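Local atomic coordinates of PipY (Synechococcus elongatus, PDB entry 5NLC), a protein that binds pyridoxal 5'-phosphate within a modified TIM barrel and is probably involved in homeostasis of this cofactor. Residues L167-R172 / V202-T207; F44-V49 / I53-E58. All blocks are in the same frame, centred on the assembly; numbering follows the deposited sequence.

Contact 1: L167-R172 / V202-T207; sequences LFAQAR and VAEGAT
E204 reaches from the end of one helix to the flank of another and meets R172, A169 and F168 there. Its CB lies against F168 CB at 3.8 Å, methylene to methylene. CG stands beside its own backbone N (chi1 -59°), close to F168 CB and to the backbone N of A169. The chain then bends at chi2 and brings the carboxylate over the A169 methyl. E204 OE1 is 3.4 Å from A169 CB. E204 OE1 also accepts a hydrogen bond from R172 NH1 at 2.7 Å, part of a salt bridge, through its anti lone pair.

R172 NH1 makes a second hydrogen bond, to the backbone O of E204, at 2.9 Å. This bond is fairly straight at NH1 (163°), and the acceptor lies in the guanidinium plane. The donor comes to the carbonyl from the side and is tilted from its plane. One nitrogen thus holds both the acid and the main chain of the same residue. R172 NH2 donates to a water, and that water donates to E204 OE1. The water closes a ring beside the salt bridge. The guanidinium and carboxylate planes are 36° apart. A169 O lies over one guanidinium face.

The carbonyl of E204 is presented where the chain leaves helix 198-203. G205, with positive phi, is the C' residue of a Schellman motif: G205 N bonds V202 O and A206 N bonds A201 O. The F168 ring leads away from segment 202-207, and the F168 side chain touches L200 and A201 of that helix and D197 before it. Contact 1 therefore joins helix 161-181 to the end of helix 198-203 on the outer layer of the barrel, just before the chain enters strand 208-211.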
loop_
_atom_site.group_PDB
_atom_site.type_symbol
_atom_site.label_atom_id
_atom_site.label_comp_id
_atom_site.label_asym_id
_atom_site.label_seq_id
_atom_site.Cartn_x
_atom_site.Cartn_y
_atom_site.Cartn_z
ATOM N N LEU A 167 1.918 5.619 16.913
ATOM C CA LEU A 167 0.950 5.531 15.820
ATOM C C LEU A 167 0.912 4.165 15.177
ATOM O O LEU A 167 -0.210 3.671 14.947
ATOM C CB LEU A 167 1.179 6.634 14.748
ATOM C CG LEU A 167 0.318 6.557 13.478
ATOM C CD1 LEU A 167 -1.139 6.937 13.693
ATOM C CD2 LEU A 167 0.932 7.461 12.445
ATOM N N PHE A 168 2.109 3.596 14.885
ATOM C CA PHE A 168 2.208 2.321 14.248
ATOM C C PHE A 168 1.700 1.205 15.160
ATOM O O PHE A 168 1.040 0.261 14.690
ATOM C CB PHE A 168 3.601 2.051 13.738
ATOM C CG PHE A 168 4.045 2.966 12.589
ATOM C CD1 PHE A 168 3.152 3.548 11.687
ATOM C CD2 PHE A 168 5.410 3.151 12.404
ATOM C CE1 PHE A 168 3.645 4.327 10.623
ATOM C CE2 PHE A 168 5.902 3.902 11.382
ATOM C CZ PHE A 168 5.001 4.506 10.483
ATOM N N ALA A 169 1.907 1.378 16.463
ATOM C CA ALA A 169 1.363 0.420 17.446
ATOM C C ALA A 169 -0.161 0.473 17.506
ATOM O O ALA A 169 -0.853 -0.559 17.569
ATOM C CB ALA A 169 1.999 0.698 18.811
ATOM N N GLN A 170 -0.672 1.689 17.473
ATOM C CA GLN A 170 -2.112 1.925 17.466
ATOM C C GLN A 170 -2.725 1.346 16.246
ATOM O O GLN A 170 -3.804 0.789 16.363
ATOM C CB GLN A 170 -2.437 3.384 17.590
ATOM C CG GLN A 170 -3.914 3.742 17.750
ATOM C CD GLN A 170 -4.169 5.233 17.588
ATOM O OE1 GLN A 170 -3.256 6.027 17.187
ATOM N NE2 GLN A 170 -5.402 5.631 17.837
ATOM N N ALA A 171 -2.089 1.477 15.087
ATOM C CA ALA A 171 -2.561 0.813 13.870
ATOM C C ALA A 171 -2.638 -0.678 14.006
ATOM O O ALA A 171 -3.646 -1.253 13.687
ATOM C CB ALA A 171 -1.686 1.171 12.700
ATOM N N ARG A 172 -1.594 -1.296 14.499
ATOM C CA ARG A 172 -1.588 -2.728 14.715
ATOM C C ARG A 172 -2.713 -3.164 15.621
ATOM O O ARG A 172 -3.432 -4.120 15.318
ATOM C CB ARG A 172 -0.233 -3.200 15.290
ATOM C CG ARG A 172 -0.232 -4.687 15.549
ATOM C CD ARG A 172 1.002 -5.224 16.279
ATOM N NE ARG A 172 1.007 -4.730 17.654
ATOM C CZ ARG A 172 1.733 -3.723 18.102
ATOM N NH1 ARG A 172 2.586 -3.064 17.314
ATOM N NH2 ARG A 172 1.640 -3.376 19.397
ATOM N N VAL A 202 8.373 -1.738 11.066
ATOM C CA VAL A 202 8.676 -3.148 11.135
ATOM C C VAL A 202 8.588 -3.632 12.587
ATOM O O VAL A 202 7.980 -4.667 12.857
ATOM C CB VAL A 202 10.051 -3.453 10.539
ATOM C CG1 VAL A 202 10.537 -4.853 10.891
ATOM C CG2 VAL A 202 10.080 -3.192 9.062
ATOM N N ALA A 203 9.148 -2.868 13.531
ATOM C CA ALA A 203 9.109 -3.292 14.932
ATOM C C ALA A 203 7.650 -3.329 15.443
ATOM O O ALA A 203 7.379 -4.024 16.393
ATOM C CB ALA A 203 9.949 -2.346 15.808
ATOM N N GLU A 204 6.734 -2.562 14.838
ATOM C CA GLU A 204 5.356 -2.576 15.246
ATOM C C GLU A 204 4.448 -3.441 14.362
ATOM O O GLU A 204 3.220 -3.377 14.504
ATOM C CB GLU A 204 4.811 -1.186 15.335
ATOM C CG GLU A 204 5.525 -0.281 16.297
ATOM C CD GLU A 204 5.518 -0.755 17.733
ATOM O OE1 GLU A 204 4.569 -1.451 18.123
ATOM O OE2 GLU A 204 6.510 -0.467 18.439
ATOM N N GLY A 205 5.035 -4.269 13.520
ATOM C CA GLY A 205 4.307 -5.353 12.869
ATOM C C GLY A 205 3.907 -5.053 11.430
ATOM O O GLY A 205 3.035 -5.742 10.888
ATOM N N ALA A 206 4.508 -4.031 10.789
ATOM C CA ALA A 206 4.253 -3.785 9.324
ATOM C C ALA A 206 4.468 -5.032 8.504
ATOM O O ALA A 206 5.428 -5.801 8.737
ATOM C CB ALA A 206 5.164 -2.693 8.748
ATOM N N THR A 207 3.626 -5.240 7.539
ATOM C CA THR A 207 3.861 -6.284 6.558
ATOM C C THR A 207 4.289 -5.750 5.178
ATOM O O THR A 207 4.802 -6.523 4.370
ATOM C CB THR A 207 2.639 -7.179 6.407
ATOM O OG1 THR A 207 1.528 -6.410 5.930
ATOM C CG2 THR A 207 2.282 -7.912 7.800
HETATM O O HOH W 1 3.615 -1.714 20.735
#

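Contact 2: F44-V49 / I53-E58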
loop_
_atom_site.group_PDB
_atom_site.type_symbol
_atom_site.label_atom_id
_atom_site.label_comp_id
_atom_site.label_asym_id
_atom_site.label_seq_id
_atom_site.Cartn_x
_atom_site.Cartn_y
_atom_site.Cartn_z
ATOM N N PHE A 44 6.581 -3.338 -6.896
ATOM C CA PHE A 44 6.901 -1.991 -7.283
ATOM C C PHE A 44 5.731 -1.106 -7.066
ATOM O O PHE A 44 4.580 -1.525 -7.231
ATOM C CB PHE A 44 7.332 -1.943 -8.746
ATOM C CG PHE A 44 8.615 -2.660 -9.000
ATOM C CD1 PHE A 44 8.610 -4.016 -9.234
ATOM C CD2 PHE A 44 9.828 -2.016 -8.828
ATOM C CE1 PHE A 44 9.786 -4.732 -9.436
ATOM C CE2 PHE A 44 11.019 -2.719 -9.038
ATOM C CZ PHE A 44 11.019 -4.068 -9.335
ATOM N N GLY A 45 6.011 0.090 -6.566
ATOM C CA GLY A 45 4.981 0.999 -6.155
ATOM C C GLY A 45 5.114 2.373 -6.839
ATOM O O GLY A 45 6.248 2.903 -7.023
ATOM N N GLU A 46 3.958 2.941 -7.178
ATOM C CA GLU A 46 3.916 4.286 -7.756
ATOM C C GLU A 46 2.934 5.115 -6.929
ATOM O O GLU A 46 1.997 4.579 -6.369
ATOM C CB GLU A 46 3.494 4.232 -9.201
ATOM C CG GLU A 46 4.552 3.595 -10.161
ATOM C CD GLU A 46 5.682 4.531 -10.564
ATOM O OE1 GLU A 46 5.464 5.776 -10.558
ATOM O OE2 GLU A 46 6.825 4.034 -10.894
ATOM N N ASN A 47 3.125 6.426 -6.913
ATOM C CA ASN A 47 2.214 7.291 -6.145
ATOM C C ASN A 47 1.033 7.739 -6.993
ATOM O O ASN A 47 0.014 8.029 -6.437
ATOM C CB ASN A 47 2.887 8.542 -5.596
ATOM C CG ASN A 47 3.719 8.273 -4.365
ATOM O OD1 ASN A 47 3.779 7.140 -3.831
ATOM N ND2 ASN A 47 4.408 9.312 -3.922
ATOM N N ARG A 48 1.222 7.857 -8.291
ATOM C CA ARG A 48 0.249 8.447 -9.224
ATOM C C ARG A 48 -0.093 7.485 -10.325
ATOM O O ARG A 48 0.790 6.949 -10.970
ATOM C CB ARG A 48 0.822 9.735 -9.850
ATOM C CG ARG A 48 0.764 10.901 -8.881
ATOM C CD ARG A 48 1.566 12.127 -9.308
ATOM N NE ARG A 48 1.849 12.958 -8.129
ATOM C CZ ARG A 48 2.704 13.985 -8.079
ATOM N NH1 ARG A 48 3.377 14.388 -9.163
ATOM N NH2 ARG A 48 2.881 14.627 -6.921
ATOM N N VAL A 49 -1.383 7.355 -10.622
ATOM C CA VAL A 49 -1.861 6.386 -11.609
ATOM C C VAL A 49 -1.221 6.594 -13.007
ATOM O O VAL A 49 -0.690 5.641 -13.591
ATOM C CB VAL A 49 -3.428 6.415 -11.705
ATOM C CG1 VAL A 49 -3.938 5.608 -12.872
ATOM C CG2 VAL A 49 -4.074 5.892 -10.439
ATOM N N ILE A 53 1.031 3.973 -15.423
ATOM C CA ILE A 53 0.592 3.479 -16.740
ATOM C C ILE A 53 1.666 3.701 -17.778
ATOM O O ILE A 53 2.026 2.777 -18.533
ATOM C CB ILE A 53 -0.687 4.204 -17.227
ATOM C CG1 ILE A 53 -1.882 3.781 -16.393
ATOM C CG2 ILE A 53 -1.012 3.936 -18.704
ATOM C CD1 ILE A 53 -3.082 4.682 -16.594
ATOM N N ALA A 54 2.208 4.917 -17.808
ATOM C CA ALA A 54 3.204 5.253 -18.815
ATOM C C ALA A 54 4.365 4.251 -18.800
ATOM O O ALA A 54 4.847 3.829 -19.838
ATOM C CB ALA A 54 3.724 6.673 -18.613
ATOM N N LYS A 55 4.746 3.809 -17.621
ATOM C CA LYS A 55 5.952 3.033 -17.456
ATOM C C LYS A 55 5.699 1.532 -17.626
ATOM O O LYS A 55 6.628 0.775 -17.896
ATOM C CB LYS A 55 6.425 3.268 -16.036
ATOM C CG LYS A 55 7.900 3.409 -15.892
ATOM C CD LYS A 55 8.236 3.691 -14.442
ATOM C CE LYS A 55 8.058 5.142 -14.115
ATOM N NZ LYS A 55 8.552 5.430 -12.749
ATOM N N GLN A 56 4.454 1.111 -17.407
ATOM C CA GLN A 56 4.077 -0.302 -17.406
ATOM C C GLN A 56 4.167 -1.026 -18.743
ATOM O O GLN A 56 4.456 -2.230 -18.749
ATOM C CB GLN A 56 2.668 -0.485 -16.860
ATOM C CG GLN A 56 2.593 -0.226 -15.379
ATOM C CD GLN A 56 1.171 -0.412 -14.813
ATOM O OE1 GLN A 56 0.169 -0.431 -15.556
ATOM N NE2 GLN A 56 1.070 -0.522 -13.493
ATOM N N ALA A 57 3.927 -0.322 -19.869
ATOM C CA ALA A 57 3.758 -1.026 -21.163
ATOM C C ALA A 57 4.955 -1.853 -21.606
ATOM O O ALA A 57 4.790 -3.012 -22.001
ATOM C CB ALA A 57 3.344 -0.090 -22.281
ATOM N N GLU A 58 6.164 -1.333 -21.467
ATOM C CA GLU A 58 7.359 -2.124 -21.853
ATOM C C GLU A 58 7.676 -3.314 -20.944
ATOM O O GLU A 58 8.417 -4.237 -21.333
ATOM C CB GLU A 58 8.616 -1.261 -21.911
ATOM C CG GLU A 58 8.699 -0.379 -23.156
ATOM C CD GLU A 58 7.797 0.869 -23.063
ATOM O OE1 GLU A 58 7.247 1.158 -21.978
ATOM O OE2 GLU A 58 7.608 1.577 -24.077
HETATM O O HOH W 2 6.900 7.765 -12.019
#
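This contact lies within a beta-alpha-beta unit of the barrel, at the turn from strand 43-46 into helix 49-56. E46, at the end of the strand, pairs with K55, on the helix that follows. K55 NZ donates to E46 OE2 at 2.9 Å in a salt bridge. It comes to the syn side of that oxygen, 24° out of the carboxylate plane. The E46 chain bends at chi2 (-80°), which puts the acid beside the lysine. K55 bends at chi3, and K55 CE also lies 3.6 Å from E46 OE2. A water donates to E46 OE1 and accepts from K55 NZ, so both carboxylate oxygens are linked to the ammonium.

The first turn of the helix is held by I53 N bonding to V49 O at 3.0 Å, nearly straight at 170°. Alongside it V49 CG1 touches I53 CD1 at 3.9 Å.

N47, next to E46 in the same segment, belongs to the pyridoxal phosphate site; the cofactor is absent from this model. The side chain of K26, the predicted attachment lysine, is about 4 Å from that of E46. K55 NZ also bonds H28 O. E46 is a buried acid: S25 OG and K55 NZ meet OE2 and the water meets OE1, which would restrict its rotation. These bonds would offset part of the cost of burying the carboxylate beside the cofactor site.

How the contacts relate
Both contacts are partly buried and include a salt bridge with a bridging water, yet they sit on opposite sides of the chain's centre, about 27 Å apart between centres. Contact 1 joins two separate helices of the outer layer. It runs from buried F168 to exposed R172, with its polar part at the exposed end. Contact 2 is local in sequence: it ties a strand to the helix that follows, and its acid and V49 are buried. In contact 2 the E46 side chain is about 4 Å from that of K26, the predicted attachment lysine; in contact 1 the F168 side chain is about 7 Å from that of R210, a residue of the same cofactor site.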